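Local coordinates for protein carbonic anhydrase (Trichomonas vaginalis, PDB 6Y04) that probably catalyses the reversible hydration of carbon dioxide to hydrogencarbonate and a proton, using one zinc ion per subunit, at residues H96-L109 against K127-P140. Residues are numbered along the deposited sequence; the frame is centred on the assembly and turned at random.
Sequences HECCGMTHASTDSL and KSDLSKWVDDFKDP. With ZN (zinc ion), chain C.
T106, in the first turn of helix 106-115, meets D135, the residue after V134, with two bonds to one carboxylate. T106 CB lies 3.6 Å from D135 OD2, and there the side chain forks. T106 OG1, held between the backbone N and the carbonyl carbon (chi1 42°), donates to the syn lone pair of D135 OD2 at 2.7 Å. The methyl T106 CG2 drops among K127, L130, S131 and V134, a knob in a hole of the neighbouring helix; it packs 3.5 Å from K127 O as well as against the side chains of L130, S131 and V134. The backbone closes the grip: T106 N reaches D135 OD1 at 3.2 Å, 25° out of the carboxylate plane, so both oxygens are engaged and the group's rotation is fixed. One residue on, D107 OD1 pairs with K127 NZ in a salt bridge of 3.2 Å, met nearly along the C-O axis. L109 CD1 and V134 CG1 touch tip to tip; Y84 of the second subunit also packs on L109.

Toward the metal, F137 takes over. M101 CB stands over the F137 ring in a CH-pi contact, 3.6 Å from its centroid, and C99 SG approaches the same ring obliquely, nearest to CZ. C99 SG binds zinc at 2.3 Å beside H96 NE2, a water and C37, so F137 is a second-shell neighbour of a ligand. P140, the first residue of helix 140-152, sets its CB 3.3 Å from H96 O. This is the Cys-His-Cys zinc site of a beta-class carbonic anhydrase: F137 and P140 lie beside the ligands C99 and H96, while helix 120-134 packs on the start of helix 106-115.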
loop_
_atom_site.group_PDB
_atom_site.type_symbol
_atom_site.label_atom_id
_atom_site.label_comp_id
_atom_site.label_asym_id
_atom_site.label_seq_id
_atom_site.Cartn_x
_atom_site.Cartn_y
_atom_site.Cartn_z
ATOM N N HIS A 96 3.397 -13.165 -2.346
ATOM C CA HIS A 96 3.495 -14.147 -1.281
ATOM C C HIS A 96 2.611 -15.351 -1.579
ATOM O O HIS A 96 1.586 -15.227 -2.245
ATOM C CB HIS A 96 3.171 -13.510 0.076
ATOM C CG HIS A 96 1.732 -13.144 0.245
ATOM N ND1 HIS A 96 0.882 -13.875 1.049
ATOM C CD2 HIS A 96 0.986 -12.147 -0.286
ATOM C CE1 HIS A 96 -0.319 -13.341 1.018
ATOM N NE2 HIS A 96 -0.288 -12.284 0.202
ATOM N N GLU A 97 3.042 -16.505 -1.054
ATOM C CA GLU A 97 2.310 -17.761 -1.118
ATOM C C GLU A 97 1.062 -17.631 -0.250
ATOM O O GLU A 97 1.072 -16.893 0.732
ATOM C CB GLU A 97 3.204 -18.908 -0.635
ATOM C CG GLU A 97 4.671 -18.725 -1.012
ATOM C CD GLU A 97 5.597 -19.920 -0.853
ATOM O OE1 GLU A 97 5.111 -21.065 -0.985
ATOM O OE2 GLU A 97 6.810 -19.700 -0.611
ATOM N N CYS A 98 -0.009 -18.340 -0.629
ATOM C CA CYS A 98 -1.269 -18.353 0.106
ATOM C C CYS A 98 -1.911 -16.963 0.069
ATOM O O CYS A 98 -2.487 -16.528 1.064
ATOM C CB CYS A 98 -1.086 -18.790 1.561
ATOM S SG CYS A 98 -0.197 -20.356 1.802
ATOM N N CYS A 99 -1.811 -16.269 -1.078
ATOM C CA CYS A 99 -2.346 -14.922 -1.204
ATOM C C CYS A 99 -3.865 -15.045 -1.309
ATOM O O CYS A 99 -4.357 -15.989 -1.929
ATOM C CB CYS A 99 -1.795 -14.206 -2.437
ATOM S SG CYS A 99 -2.263 -12.454 -2.538
ATOM N N GLY A 100 -4.598 -14.111 -0.683
ATOM C CA GLY A 100 -6.048 -14.212 -0.551
ATOM C C GLY A 100 -6.787 -13.876 -1.848
ATOM O O GLY A 100 -8.013 -13.986 -1.937
ATOM N N MET A 101 -6.001 -13.486 -2.856
ATOM C CA MET A 101 -6.484 -12.905 -4.092
ATOM C C MET A 101 -6.616 -13.996 -5.148
ATOM O O MET A 101 -7.315 -13.811 -6.147
ATOM C CB MET A 101 -5.504 -11.834 -4.576
ATOM C CG MET A 101 -5.711 -10.511 -3.884
ATOM S SD MET A 101 -7.271 -9.743 -4.401
ATOM C CE MET A 101 -6.756 -8.891 -5.892
ATOM N N THR A 102 -5.927 -15.119 -4.903
ATOM C CA THR A 102 -5.996 -16.313 -5.732
ATOM C C THR A 102 -7.433 -16.834 -5.765
ATOM O O THR A 102 -8.015 -16.967 -6.842
ATOM C CB THR A 102 -5.021 -17.391 -5.235
ATOM O OG1 THR A 102 -3.817 -16.783 -4.766
ATOM C CG2 THR A 102 -4.685 -18.421 -6.290
ATOM N N HIS A 103 -7.989 -17.109 -4.573
ATOM C CA HIS A 103 -9.331 -17.657 -4.436
ATOM C C HIS A 103 -10.346 -16.558 -4.112
ATOM O O HIS A 103 -11.343 -16.807 -3.438
ATOM C CB HIS A 103 -9.358 -18.845 -3.456
ATOM C CG HIS A 103 -8.682 -18.599 -2.146
ATOM N ND1 HIS A 103 -7.442 -19.135 -1.851
ATOM C CD2 HIS A 103 -9.059 -17.898 -1.051
ATOM C CE1 HIS A 103 -7.080 -18.772 -0.634
ATOM N NE2 HIS A 103 -8.056 -18.007 -0.123
ATOM N N ALA A 104 -10.078 -15.345 -4.603
ATOM C CA ALA A 104 -11.060 -14.275 -4.637
ATOM C C ALA A 104 -11.487 -14.069 -6.085
ATOM O O ALA A 104 -10.666 -14.063 -6.995
ATOM C CB ALA A 104 -10.483 -13.011 -4.051
ATOM N N SER A 105 -12.792 -13.918 -6.292
ATOM C CA SER A 105 -13.348 -13.774 -7.625
ATOM C C SER A 105 -14.480 -12.758 -7.562
ATOM O O SER A 105 -14.908 -12.388 -6.473
ATOM C CB SER A 105 -13.832 -15.100 -8.142
ATOM O OG SER A 105 -14.952 -15.540 -7.397
ATOM N N THR A 106 -14.966 -12.326 -8.732
ATOM C CA THR A 106 -16.086 -11.400 -8.790
ATOM C C THR A 106 -17.345 -12.085 -8.265
ATOM O O THR A 106 -18.191 -11.445 -7.646
ATOM C CB THR A 106 -16.263 -10.785 -10.188
ATOM O OG1 THR A 106 -16.087 -11.814 -11.159
ATOM C CG2 THR A 106 -15.275 -9.677 -10.475
ATOM N N ASP A 107 -17.438 -13.403 -8.491
ATOM C CA ASP A 107 -18.561 -14.186 -8.007
ATOM C C ASP A 107 -18.602 -14.167 -6.483
ATOM O O ASP A 107 -19.638 -13.856 -5.915
ATOM C CB ASP A 107 -18.588 -15.567 -8.664
ATOM C CG ASP A 107 -19.139 -15.523 -10.085
ATOM O OD1 ASP A 107 -19.293 -14.409 -10.630
ATOM O OD2 ASP A 107 -19.428 -16.602 -10.641
ATOM N N SER A 108 -17.470 -14.485 -5.842
ATOM C CA SER A 108 -17.400 -14.621 -4.393
ATOM C C SER A 108 -17.595 -13.263 -3.718
ATOM O O SER A 108 -18.280 -13.163 -2.705
ATOM C CB SER A 108 -16.116 -15.291 -3.951
ATOM O OG SER A 108 -15.014 -14.394 -3.992
ATOM N N LEU A 109 -17.014 -12.215 -4.314
ATOM C CA LEU A 109 -17.164 -10.873 -3.771
ATOM C C LEU A 109 -18.599 -10.405 -3.971
ATOM O O LEU A 109 -19.167 -9.776 -3.079
ATOM C CB LEU A 109 -16.163 -9.917 -4.425
ATOM C CG LEU A 109 -14.713 -10.076 -3.969
ATOM C CD1 LEU A 109 -13.786 -9.337 -4.905
ATOM C CD2 LEU A 109 -14.501 -9.595 -2.539
ATOM N N LYS A 127 -18.684 -5.111 -12.035
ATOM C CA LYS A 127 -18.230 -6.488 -12.168
ATOM C C LYS A 127 -17.094 -6.608 -13.183
ATOM O O LYS A 127 -16.125 -7.329 -12.941
ATOM C CB LYS A 127 -19.396 -7.414 -12.535
ATOM C CG LYS A 127 -19.021 -8.866 -12.829
ATOM C CD LYS A 127 -20.172 -9.842 -12.712
ATOM C CE LYS A 127 -19.769 -11.141 -12.038
ATOM N NZ LYS A 127 -20.918 -11.799 -11.370
ATOM N N SER A 128 -17.223 -5.912 -14.316
ATOM C CA SER A 128 -16.252 -6.038 -15.390
ATOM C C SER A 128 -14.897 -5.457 -14.979
ATOM O O SER A 128 -13.860 -6.103 -15.148
ATOM C CB SER A 128 -16.772 -5.408 -16.639
ATOM O OG SER A 128 -16.331 -6.153 -17.759
ATOM N N ASP A 129 -14.924 -4.236 -14.426
ATOM C CA ASP A 129 -13.721 -3.572 -13.951
ATOM C C ASP A 129 -13.079 -4.364 -12.811
ATOM O O ASP A 129 -11.864 -4.554 -12.804
ATOM C CB ASP A 129 -13.997 -2.123 -13.544
ATOM C CG ASP A 129 -14.393 -1.224 -14.701
ATOM O OD1 ASP A 129 -13.834 -1.410 -15.802
ATOM O OD2 ASP A 129 -15.262 -0.347 -14.488
ATOM N N LEU A 130 -13.906 -4.809 -11.851
ATOM C CA LEU A 130 -13.438 -5.505 -10.658
ATOM C C LEU A 130 -12.695 -6.780 -11.057
ATOM O O LEU A 130 -11.747 -7.183 -10.380
ATOM C CB LEU A 130 -14.631 -5.813 -9.742
ATOM C CG LEU A 130 -14.308 -6.499 -8.409
ATOM C CD1 LEU A 130 -13.333 -5.679 -7.580
ATOM C CD2 LEU A 130 -15.570 -6.780 -7.606
ATOM N N SER A 131 -13.128 -7.373 -12.177
ATOM C CA SER A 131 -12.598 -8.614 -12.721
ATOM C C SER A 131 -11.094 -8.506 -12.976
ATOM O O SER A 131 -10.355 -9.485 -12.840
ATOM C CB SER A 131 -13.350 -8.983 -13.975
ATOM O OG SER A 131 -12.669 -10.000 -14.689
ATOM N N LYS A 132 -10.651 -7.296 -13.326
ATOM C CA LYS A 132 -9.282 -7.063 -13.754
ATOM C C LYS A 132 -8.311 -7.217 -12.585
ATOM O O LYS A 132 -7.139 -7.514 -12.797
ATOM C CB LYS A 132 -9.197 -5.738 -14.511
ATOM C CG LYS A 132 -9.735 -5.848 -15.935
ATOM C CD LYS A 132 -10.170 -4.544 -16.558
ATOM C CE LYS A 132 -10.763 -4.746 -17.937
ATOM N NZ LYS A 132 -11.147 -3.458 -18.566
ATOM N N TRP A 133 -8.819 -7.060 -11.353
ATOM C CA TRP A 133 -8.021 -7.209 -10.142
ATOM C C TRP A 133 -8.050 -8.648 -9.625
ATOM O O TRP A 133 -7.006 -9.217 -9.295
ATOM C CB TRP A 133 -8.492 -6.241 -9.046
ATOM C CG TRP A 133 -7.941 -4.848 -9.108
ATOM C CD1 TRP A 133 -6.786 -4.394 -8.540
ATOM C CD2 TRP A 133 -8.554 -3.707 -9.736
ATOM N NE1 TRP A 133 -6.627 -3.059 -8.788
ATOM C CE2 TRP A 133 -7.694 -2.606 -9.518
ATOM C CE3 TRP A 133 -9.735 -3.504 -10.467
ATOM C CZ2 TRP A 133 -7.977 -1.330 -10.012
ATOM C CZ3 TRP A 133 -10.019 -2.242 -10.948
ATOM C CH2 TRP A 133 -9.147 -1.171 -10.723
ATOM N N VAL A 134 -9.257 -9.222 -9.535
ATOM C CA VAL A 134 -9.450 -10.411 -8.715
ATOM C C VAL A 134 -9.458 -11.684 -9.562
ATOM O O VAL A 134 -8.973 -12.719 -9.107
ATOM C CB VAL A 134 -10.674 -10.292 -7.779
ATOM C CG1 VAL A 134 -10.503 -9.145 -6.789
ATOM C CG2 VAL A 134 -11.981 -10.163 -8.547
ATOM N N ASP A 135 -10.000 -11.607 -10.782
ATOM C CA ASP A 135 -10.134 -12.787 -11.620
ATOM C C ASP A 135 -8.835 -13.060 -12.373
ATOM O O ASP A 135 -8.477 -14.215 -12.594
ATOM C CB ASP A 135 -11.348 -12.681 -12.543
ATOM C CG ASP A 135 -12.665 -12.725 -11.796
ATOM O OD1 ASP A 135 -12.733 -13.435 -10.772
ATOM O OD2 ASP A 135 -13.611 -12.050 -12.246
ATOM N N ASP A 136 -8.134 -11.984 -12.754
ATOM C CA ASP A 136 -6.890 -12.106 -13.496
ATOM C C ASP A 136 -5.769 -12.598 -12.581
ATOM O O ASP A 136 -4.762 -13.105 -13.071
ATOM C CB ASP A 136 -6.573 -10.831 -14.287
ATOM C CG ASP A 136 -7.617 -10.508 -15.351
ATOM O OD1 ASP A 136 -8.433 -11.403 -15.661
ATOM O OD2 ASP A 136 -7.611 -9.361 -15.859
ATOM N N PHE A 137 -5.959 -12.458 -11.262
ATOM C CA PHE A 137 -5.024 -12.986 -10.276
ATOM C C PHE A 137 -5.138 -14.514 -10.210
ATOM O O PHE A 137 -5.954 -15.057 -9.463
ATOM C CB PHE A 137 -5.220 -12.314 -8.912
ATOM C CG PHE A 137 -4.073 -12.503 -7.948
ATOM C CD1 PHE A 137 -3.797 -13.747 -7.390
ATOM C CD2 PHE A 137 -3.271 -11.431 -7.581
ATOM C CE1 PHE A 137 -2.740 -13.920 -6.507
ATOM C CE2 PHE A 137 -2.217 -11.602 -6.690
ATOM C CZ PHE A 137 -1.954 -12.845 -6.155
ATOM N N LYS A 138 -4.291 -15.191 -10.993
ATOM C CA LYS A 138 -4.343 -16.634 -11.156
ATOM C C LYS A 138 -3.539 -17.307 -10.048
ATOM O O LYS A 138 -4.051 -18.175 -9.347
ATOM C CB LYS A 138 -3.781 -17.033 -12.528
ATOM C CG LYS A 138 -4.506 -16.462 -13.742
ATOM C CD LYS A 138 -5.935 -16.955 -13.874
ATOM C CE LYS A 138 -6.010 -18.409 -14.296
ATOM N NZ LYS A 138 -7.195 -19.092 -13.725
ATOM N N ASP A 139 -2.275 -16.891 -9.911
ATOM C CA ASP A 139 -1.285 -17.550 -9.075
ATOM C C ASP A 139 -0.280 -16.494 -8.606
ATOM O O ASP A 139 0.052 -15.586 -9.371
ATOM C CB ASP A 139 -0.693 -18.767 -9.806
ATOM C CG ASP A 139 0.784 -19.038 -9.552
ATOM O OD1 ASP A 139 1.169 -19.196 -8.377
ATOM O OD2 ASP A 139 1.540 -19.100 -10.540
ATOM N N PRO A 140 0.202 -16.546 -7.337
ATOM C CA PRO A 140 1.169 -15.566 -6.832
ATOM C C PRO A 140 2.426 -15.370 -7.682
ATOM O O PRO A 140 2.832 -14.231 -7.908
ATOM C CB PRO A 140 1.524 -16.095 -5.431
ATOM C CG PRO A 140 0.300 -16.882 -5.011
ATOM C CD PRO A 140 -0.199 -17.510 -6.298
HETATM ZN ZN ZN C . -1.973 -11.357 -0.493
HETATM O O HOH W 1 -3.671 -11.627 0.524
#